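Local coordinates for protein organophosphorus hydrolase (Pseudomonas pseudoalcaligenes, PDB 4LE6) that probably hydrolyses organophosphate triesters, as a two-zinc phosphotriesterase of the metallo-beta-lactamase superfamily, at residues Leu61-Leu70 against Val254-Phe265. Residues are numbered along the deposited sequence; the frame is centred on the assembly and turned at random.
Sequences LLKGIDDKDL and VQFAKPEVVFEF
L61 lays its side chain alongside the F263 ring, both pointing the same way, with CB of L61 3.7 Å from CE1 of F263. Beyond CG, CD1 stays near CE1 of F263, while CD2 of L61 meets CB of E264 and, at 4.0 Å, CE2 of F265. O of L61 accepts a hydrogen bond from N of E264 at 2.8 Å, in the carbonyl plane. K63 and V262 form an antiparallel hydrogen-bonded pair, K63 N to V262 O at 2.7 Å and V262 N to K63 O at 2.8 Å. They share one face of the ribbon, where CB of K63 packs on CG2 of V262; CG of K63 passes OE1 of E264, and bends at chi2 (-72°) and chi4 carry NZ to a hydrogen bond with O of S60. L62 points to the other face with F263; CB of L62 meets CG1 of V261, 3.9 Å away. CG2 of V261 lies 3.8 Å from CB of I65, while its carbonyl O accepts a hydrogen bond from NE2 of Q255, above the carbonyl plane; backbone N of L250 and N251 hold OE1 of Q255. This two-stranded antiparallel ribbon joins the chain between strand 45-57 and helix 67-76 to that between helices 252-255 and 269-286, near the dinuclear zinc site, where F263 approaches zinc ligand H226 and F265 approaches H141.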
ATOM      1  N   LEU A  61       0.144   3.221 -25.398  1.00 30.35           N
ATOM      2  CA  LEU A  61       1.360   2.414 -25.511  1.00 32.20           C
ATOM      3  C   LEU A  61       1.119   0.940 -25.187  1.00 33.63           C
ATOM      4  O   LEU A  61       1.994   0.101 -25.419  1.00 32.37           O
ATOM      5  CB  LEU A  61       2.463   2.962 -24.599  1.00 30.10           C
ATOM      6  CG  LEU A  61       2.955   4.359 -25.001  1.00 34.04           C
ATOM      7  CD1 LEU A  61       3.905   4.920 -23.959  1.00 32.11           C
ATOM      8  CD2 LEU A  61       3.613   4.342 -26.390  1.00 40.03           C
ATOM      9  N   LEU A  62      -0.050   0.612 -24.638  1.00 30.74           N
ATOM     10  CA  LEU A  62      -0.379  -0.790 -24.384  1.00 30.38           C
ATOM     11  C   LEU A  62      -1.101  -1.283 -25.613  1.00 32.37           C
ATOM     12  O   LEU A  62      -1.982  -0.602 -26.101  1.00 31.52           O
ATOM     13  CB  LEU A  62      -1.267  -0.952 -23.154  1.00 29.19           C
ATOM     14  CG  LEU A  62      -0.655  -0.523 -21.828  1.00 30.37           C
ATOM     15  CD1 LEU A  62      -1.752  -0.449 -20.785  1.00 30.76           C
ATOM     16  CD2 LEU A  62       0.442  -1.488 -21.406  1.00 33.56           C
ATOM     17  N   LYS A  63      -0.729  -2.455 -26.116  1.00 30.02           N
ATOM     18  CA  LYS A  63      -1.302  -2.966 -27.359  1.00 33.01           C
ATOM     19  C   LYS A  63      -1.775  -4.415 -27.243  1.00 31.46           C
ATOM     20  O   LYS A  63      -1.361  -5.147 -26.337  1.00 30.37           O
ATOM     21  CB  LYS A  63      -0.274  -2.841 -28.487  1.00 40.97           C
ATOM     22  CG  LYS A  63      -0.125  -1.421 -29.027  1.00 52.46           C
ATOM     23  CD  LYS A  63      -1.345  -1.000 -29.855  1.00 62.95           C
ATOM     24  CE  LYS A  63      -1.285   0.473 -30.276  1.00 66.78           C
ATOM     25  NZ  LYS A  63      -1.980   1.395 -29.309  1.00 65.42           N
ATOM     26  N   GLY A  64      -2.643  -4.820 -28.163  1.00 32.43           N
ATOM     27  CA  GLY A  64      -3.198  -6.162 -28.158  1.00 36.37           C
ATOM     28  C   GLY A  64      -4.570  -6.205 -27.507  1.00 42.89           C
ATOM     29  O   GLY A  64      -5.121  -7.280 -27.268  1.00 44.41           O
ATOM     30  N   ILE A  65      -5.133  -5.030 -27.240  1.00 45.98           N
ATOM     31  CA  ILE A  65      -6.438  -4.927 -26.592  1.00 44.20           C
ATOM     32  C   ILE A  65      -7.248  -3.762 -27.163  1.00 40.04           C
ATOM     33  O   ILE A  65      -6.692  -2.693 -27.430  1.00 40.04           O
ATOM     34  CB  ILE A  65      -6.265  -4.742 -25.062  1.00 52.95           C
ATOM     35  CG1 ILE A  65      -7.620  -4.720 -24.362  1.00 49.52           C
ATOM     36  CG2 ILE A  65      -5.471  -3.463 -24.745  1.00 52.88           C
ATOM     37  CD1 ILE A  65      -7.519  -4.915 -22.865  1.00 45.80           C
ATOM     38  N   ASP A  66      -8.556  -3.968 -27.348  1.00 37.80           N
ATOM     39  CA  ASP A  66      -9.450  -2.885 -27.748  1.00 43.81           C
ATOM     40  C   ASP A  66      -9.429  -1.762 -26.710  1.00 40.61           C
ATOM     41  O   ASP A  66      -9.291  -2.011 -25.518  1.00 39.65           O
ATOM     42  CB  ASP A  66     -10.896  -3.385 -27.876  1.00 54.97           C
ATOM     43  CG  ASP A  66     -11.066  -4.418 -28.960  1.00 68.45           C
ATOM     44  OD1 ASP A  66     -10.068  -5.072 -29.332  1.00 75.34           O
ATOM     45  OD2 ASP A  66     -12.211  -4.588 -29.432  1.00 74.03           O
ATOM     46  N   ASP A  67      -9.580  -0.533 -27.189  1.00 41.42           N
ATOM     47  CA  ASP A  67      -9.688   0.661 -26.352  1.00 48.82           C
ATOM     48  C   ASP A  67     -10.728   0.514 -25.231  1.00 44.27           C
ATOM     49  O   ASP A  67     -10.481   0.869 -24.068  1.00 44.45           O
ATOM     50  CB  ASP A  67     -10.089   1.825 -27.259  1.00 64.96           C
ATOM     51  CG  ASP A  67      -9.727   3.177 -26.690  1.00 79.48           C
ATOM     52  OD1 ASP A  67      -9.831   3.368 -25.460  1.00 81.92           O
ATOM     53  OD2 ASP A  67      -9.345   4.060 -27.489  1.00 87.76           O
ATOM     54  N   LYS A  68     -11.892  -0.011 -25.595  1.00 41.23           N
ATOM     55  CA  LYS A  68     -13.008  -0.146 -24.665  1.00 43.61           C
ATOM     56  C   LYS A  68     -12.616  -1.042 -23.499  1.00 41.39           C
ATOM     57  O   LYS A  68     -12.795  -0.689 -22.328  1.00 43.04           O
ATOM     58  CB  LYS A  68     -14.218  -0.749 -25.381  1.00 48.73           C
ATOM     59  CG  LYS A  68     -15.533  -0.054 -25.094  1.00 55.69           C
ATOM     60  CD  LYS A  68     -16.725  -0.855 -25.612  0.10 59.57           C
ATOM     61  CE  LYS A  68     -16.685  -1.039 -27.124  0.10 61.07           C
ATOM     62  NZ  LYS A  68     -17.872  -1.794 -27.613  0.10 63.20           N
ATOM     63  N   ASP A  69     -12.073  -2.211 -23.831  1.00 39.30           N
ATOM     64  CA  ASP A  69     -11.681  -3.202 -22.829  1.00 39.33           C
ATOM     65  C   ASP A  69     -10.552  -2.700 -21.947  1.00 33.86           C
ATOM     66  O   ASP A  69     -10.501  -2.976 -20.738  1.00 37.47           O
ATOM     67  CB  ASP A  69     -11.267  -4.492 -23.523  1.00 44.39           C
ATOM     68  CG  ASP A  69     -12.420  -5.145 -24.243  1.00 52.69           C
ATOM     69  OD1 ASP A  69     -13.503  -5.249 -23.629  1.00 55.71           O
ATOM     70  OD2 ASP A  69     -12.256  -5.534 -25.421  1.00 55.91           O
ATOM     71  N   LEU A  70      -9.644  -1.957 -22.563  1.00 31.48           N
ATOM     72  CA  LEU A  70      -8.536  -1.348 -21.840  1.00 32.21           C
ATOM     73  C   LEU A  70      -9.092  -0.367 -20.815  1.00 30.83           C
ATOM     74  O   LEU A  70      -8.746  -0.427 -19.616  1.00 32.91           O
ATOM     75  CB  LEU A  70      -7.607  -0.635 -22.823  1.00 35.90           C
ATOM     76  CG  LEU A  70      -6.354   0.036 -22.269  1.00 40.00           C
ATOM     77  CD1 LEU A  70      -5.557  -0.902 -21.367  1.00 38.37           C
ATOM     78  CD2 LEU A  70      -5.496   0.512 -23.432  1.00 42.86           C
ATOM     79  N   VAL A 254      -3.939  -4.162 -16.071  1.00 29.76           N
ATOM     80  CA  VAL A 254      -4.241  -4.743 -17.381  1.00 30.34           C
ATOM     81  C   VAL A 254      -3.543  -6.079 -17.595  1.00 29.63           C
ATOM     82  O   VAL A 254      -4.166  -7.023 -18.071  1.00 26.88           O
ATOM     83  CB  VAL A 254      -3.821  -3.789 -18.517  1.00 25.98           C
ATOM     84  CG1 VAL A 254      -4.018  -4.421 -19.890  1.00 26.69           C
ATOM     85  CG2 VAL A 254      -4.575  -2.488 -18.429  1.00 25.68           C
ATOM     86  N   GLN A 255      -2.256  -6.150 -17.255  1.00 24.81           N
ATOM     87  CA  GLN A 255      -1.404  -7.239 -17.722  1.00 28.62           C
ATOM     88  C   GLN A 255      -1.351  -8.460 -16.800  1.00 28.19           C
ATOM     89  O   GLN A 255      -0.804  -9.488 -17.180  1.00 25.65           O
ATOM     90  CB  GLN A 255       0.014  -6.723 -17.980  1.00 28.77           C
ATOM     91  CG  GLN A 255       0.104  -5.725 -19.143  1.00 27.84           C
ATOM     92  CD  GLN A 255       1.519  -5.222 -19.362  1.00 27.48           C
ATOM     93  OE1 GLN A 255       2.045  -4.472 -18.550  1.00 27.16           O
ATOM     94  NE2 GLN A 255       2.147  -5.656 -20.442  1.00 26.37           N
ATOM     95  N   PHE A 256      -1.882  -8.350 -15.585  1.00 25.79           N
ATOM     96  CA  PHE A 256      -2.151  -9.545 -14.798  1.00 25.47           C
ATOM     97  C   PHE A 256      -3.384 -10.216 -15.378  1.00 27.50           C
ATOM     98  O   PHE A 256      -3.343 -11.400 -15.742  1.00 26.83           O
ATOM     99  CB  PHE A 256      -2.348  -9.208 -13.326  1.00 24.50           C
ATOM    100  CG  PHE A 256      -1.056  -8.952 -12.587  1.00 22.81           C
ATOM    101  CD1 PHE A 256      -0.275 -10.005 -12.152  1.00 21.49           C
ATOM    102  CD2 PHE A 256      -0.637  -7.659 -12.311  1.00 21.01           C
ATOM    103  CE1 PHE A 256       0.915  -9.773 -11.452  1.00 21.39           C
ATOM    104  CE2 PHE A 256       0.546  -7.423 -11.618  1.00 22.87           C
ATOM    105  CZ  PHE A 256       1.323  -8.479 -11.192  1.00 21.53           C
ATOM    106  N   ALA A 257      -4.470  -9.457 -15.512  1.00 26.27           N
ATOM    107  CA  ALA A 257      -5.698 -10.020 -16.080  1.00 26.49           C
ATOM    108  C   ALA A 257      -5.505 -10.478 -17.535  1.00 27.74           C
ATOM    109  O   ALA A 257      -6.052 -11.503 -17.950  1.00 27.96           O
ATOM    110  CB  ALA A 257      -6.831  -9.019 -15.991  1.00 27.76           C
ATOM    111  N   LYS A 258      -4.734  -9.715 -18.308  1.00 27.30           N
ATOM    112  CA  LYS A 258      -4.519 -10.016 -19.727  1.00 28.74           C
ATOM    113  C   LYS A 258      -3.033  -9.907 -20.091  1.00 27.66           C
ATOM    114  O   LYS A 258      -2.592  -8.913 -20.678  1.00 26.91           O
ATOM    115  CB  LYS A 258      -5.384  -9.090 -20.579  1.00 32.83           C
ATOM    116  CG  LYS A 258      -6.866  -9.242 -20.238  1.00 38.37           C
ATOM    117  CD  LYS A 258      -7.787  -8.759 -21.349  1.00 47.65           C
ATOM    118  CE  LYS A 258      -9.260  -8.953 -20.965  1.00 58.10           C
ATOM    119  NZ  LYS A 258     -10.198  -8.254 -21.893  1.00 66.81           N
ATOM    120  N   PRO A 259      -2.254 -10.936 -19.718  1.00 31.66           N
ATOM    121  CA  PRO A 259      -0.805 -10.926 -19.965  1.00 30.03           C
ATOM    122  C   PRO A 259      -0.498 -10.822 -21.451  1.00 29.42           C
ATOM    123  O   PRO A 259       0.614 -10.427 -21.790  1.00 28.72           O
ATOM    124  CB  PRO A 259      -0.338 -12.273 -19.423  1.00 30.88           C
ATOM    125  CG  PRO A 259      -1.374 -12.669 -18.421  1.00 35.90           C
ATOM    126  CD  PRO A 259      -2.677 -12.138 -18.981  1.00 35.31           C
ATOM    127  N   GLU A 260      -1.476 -11.113 -22.313  1.00 28.20           N
ATOM    128  CA  GLU A 260      -1.242 -11.042 -23.761  1.00 31.91           C
ATOM    129  C   GLU A 260      -0.997  -9.595 -24.191  1.00 31.75           C
ATOM    130  O   GLU A 260      -0.417  -9.349 -25.246  1.00 30.90           O
ATOM    131  CB  GLU A 260      -2.409 -11.634 -24.583  1.00 37.56           C
ATOM    132  CG  GLU A 260      -3.743 -10.889 -24.445  1.00 42.25           C
ATOM    133  CD  GLU A 260      -4.611 -11.440 -23.333  1.00 41.77           C
ATOM    134  OE1 GLU A 260      -4.055 -11.948 -22.335  1.00 31.95           O
ATOM    135  OE2 GLU A 260      -5.855 -11.371 -23.461  1.00 45.57           O
ATOM    136  N   VAL A 261      -1.444  -8.640 -23.377  1.00 28.29           N
ATOM    137  CA  VAL A 261      -1.290  -7.223 -23.710  1.00 28.20           C
ATOM    138  C   VAL A 261       0.188  -6.828 -23.643  1.00 27.44           C
ATOM    139  O   VAL A 261       0.883  -7.184 -22.694  1.00 26.47           O
ATOM    140  CB  VAL A 261      -2.163  -6.331 -22.788  1.00 27.75           C
ATOM    141  CG1 VAL A 261      -1.846  -4.845 -22.977  1.00 27.60           C
ATOM    142  CG2 VAL A 261      -3.649  -6.576 -23.069  1.00 28.85           C
ATOM    143  N   VAL A 262       0.674  -6.115 -24.655  1.00 27.99           N
ATOM    144  CA  VAL A 262       2.106  -5.793 -24.739  1.00 27.51           C
ATOM    145  C   VAL A 262       2.376  -4.288 -24.673  1.00 28.01           C
ATOM    146  O   VAL A 262       1.467  -3.478 -24.842  1.00 27.72           O
ATOM    147  CB  VAL A 262       2.733  -6.365 -26.006  1.00 31.37           C
ATOM    148  CG1 VAL A 262       2.458  -7.865 -26.071  1.00 34.32           C
ATOM    149  CG2 VAL A 262       2.179  -5.673 -27.253  1.00 33.61           C
ATOM    150  N   PHE A 263       3.634  -3.937 -24.422  1.00 26.66           N
ATOM    151  CA  PHE A 263       4.054  -2.551 -24.304  1.00 27.52           C
ATOM    152  C   PHE A 263       4.824  -2.132 -25.563  1.00 29.49           C
ATOM    153  O   PHE A 263       5.703  -2.861 -26.029  1.00 30.10           O
ATOM    154  CB  PHE A 263       4.917  -2.422 -23.053  1.00 29.49           C
ATOM    155  CG  PHE A 263       5.366  -1.024 -22.745  1.00 30.41           C
ATOM    156  CD1 PHE A 263       4.464   0.021 -22.657  1.00 32.41           C
ATOM    157  CD2 PHE A 263       6.698  -0.769 -22.486  1.00 34.66           C
ATOM    158  CE1 PHE A 263       4.902   1.306 -22.357  1.00 31.95           C
ATOM    159  CE2 PHE A 263       7.133   0.503 -22.170  1.00 35.47           C
ATOM    160  CZ  PHE A 263       6.244   1.537 -22.110  1.00 32.26           C
ATOM    161  N   GLU A 264       4.510  -0.958 -26.107  1.00 29.26           N
ATOM    162  CA  GLU A 264       5.121  -0.521 -27.363  1.00 35.80           C
ATOM    163  C   GLU A 264       6.650  -0.511 -27.306  1.00 33.76           C
ATOM    164  O   GLU A 264       7.308  -0.690 -28.316  1.00 33.92           O
ATOM    165  CB  GLU A 264       4.644   0.878 -27.753  1.00 41.46           C
ATOM    166  CG  GLU A 264       4.708   1.123 -29.263  1.00 54.40           C
ATOM    167  CD  GLU A 264       3.495   0.582 -29.996  1.00 69.76           C
ATOM    168  OE1 GLU A 264       2.772  -0.252 -29.413  1.00 77.28           O
ATOM    169  OE2 GLU A 264       3.251   0.994 -31.150  1.00 74.99           O
ATOM    170  N   PHE A 265       7.204  -0.304 -26.120  1.00 32.90           N
ATOM    171  CA  PHE A 265       8.656  -0.204 -25.971  1.00 37.08           C
ATOM    172  C   PHE A 265       9.318  -1.468 -25.399  1.00 35.58           C
ATOM    173  O   PHE A 265      10.493  -1.443 -25.006  1.00 36.84           O
ATOM    174  CB  PHE A 265       9.002   1.037 -25.151  1.00 38.05           C
ATOM    175  CG  PHE A 265       8.665   2.325 -25.858  1.00 39.58           C
ATOM    176  CD1 PHE A 265       9.106   2.563 -27.150  1.00 42.01           C
ATOM    177  CD2 PHE A 265       7.883   3.283 -25.242  1.00 42.34           C
ATOM    178  CE1 PHE A 265       8.786   3.742 -27.809  1.00 40.43           C
ATOM    179  CE2 PHE A 265       7.567   4.460 -25.893  1.00 41.54           C
ATOM    180  CZ  PHE A 265       8.017   4.688 -27.180  1.00 38.44           C
TER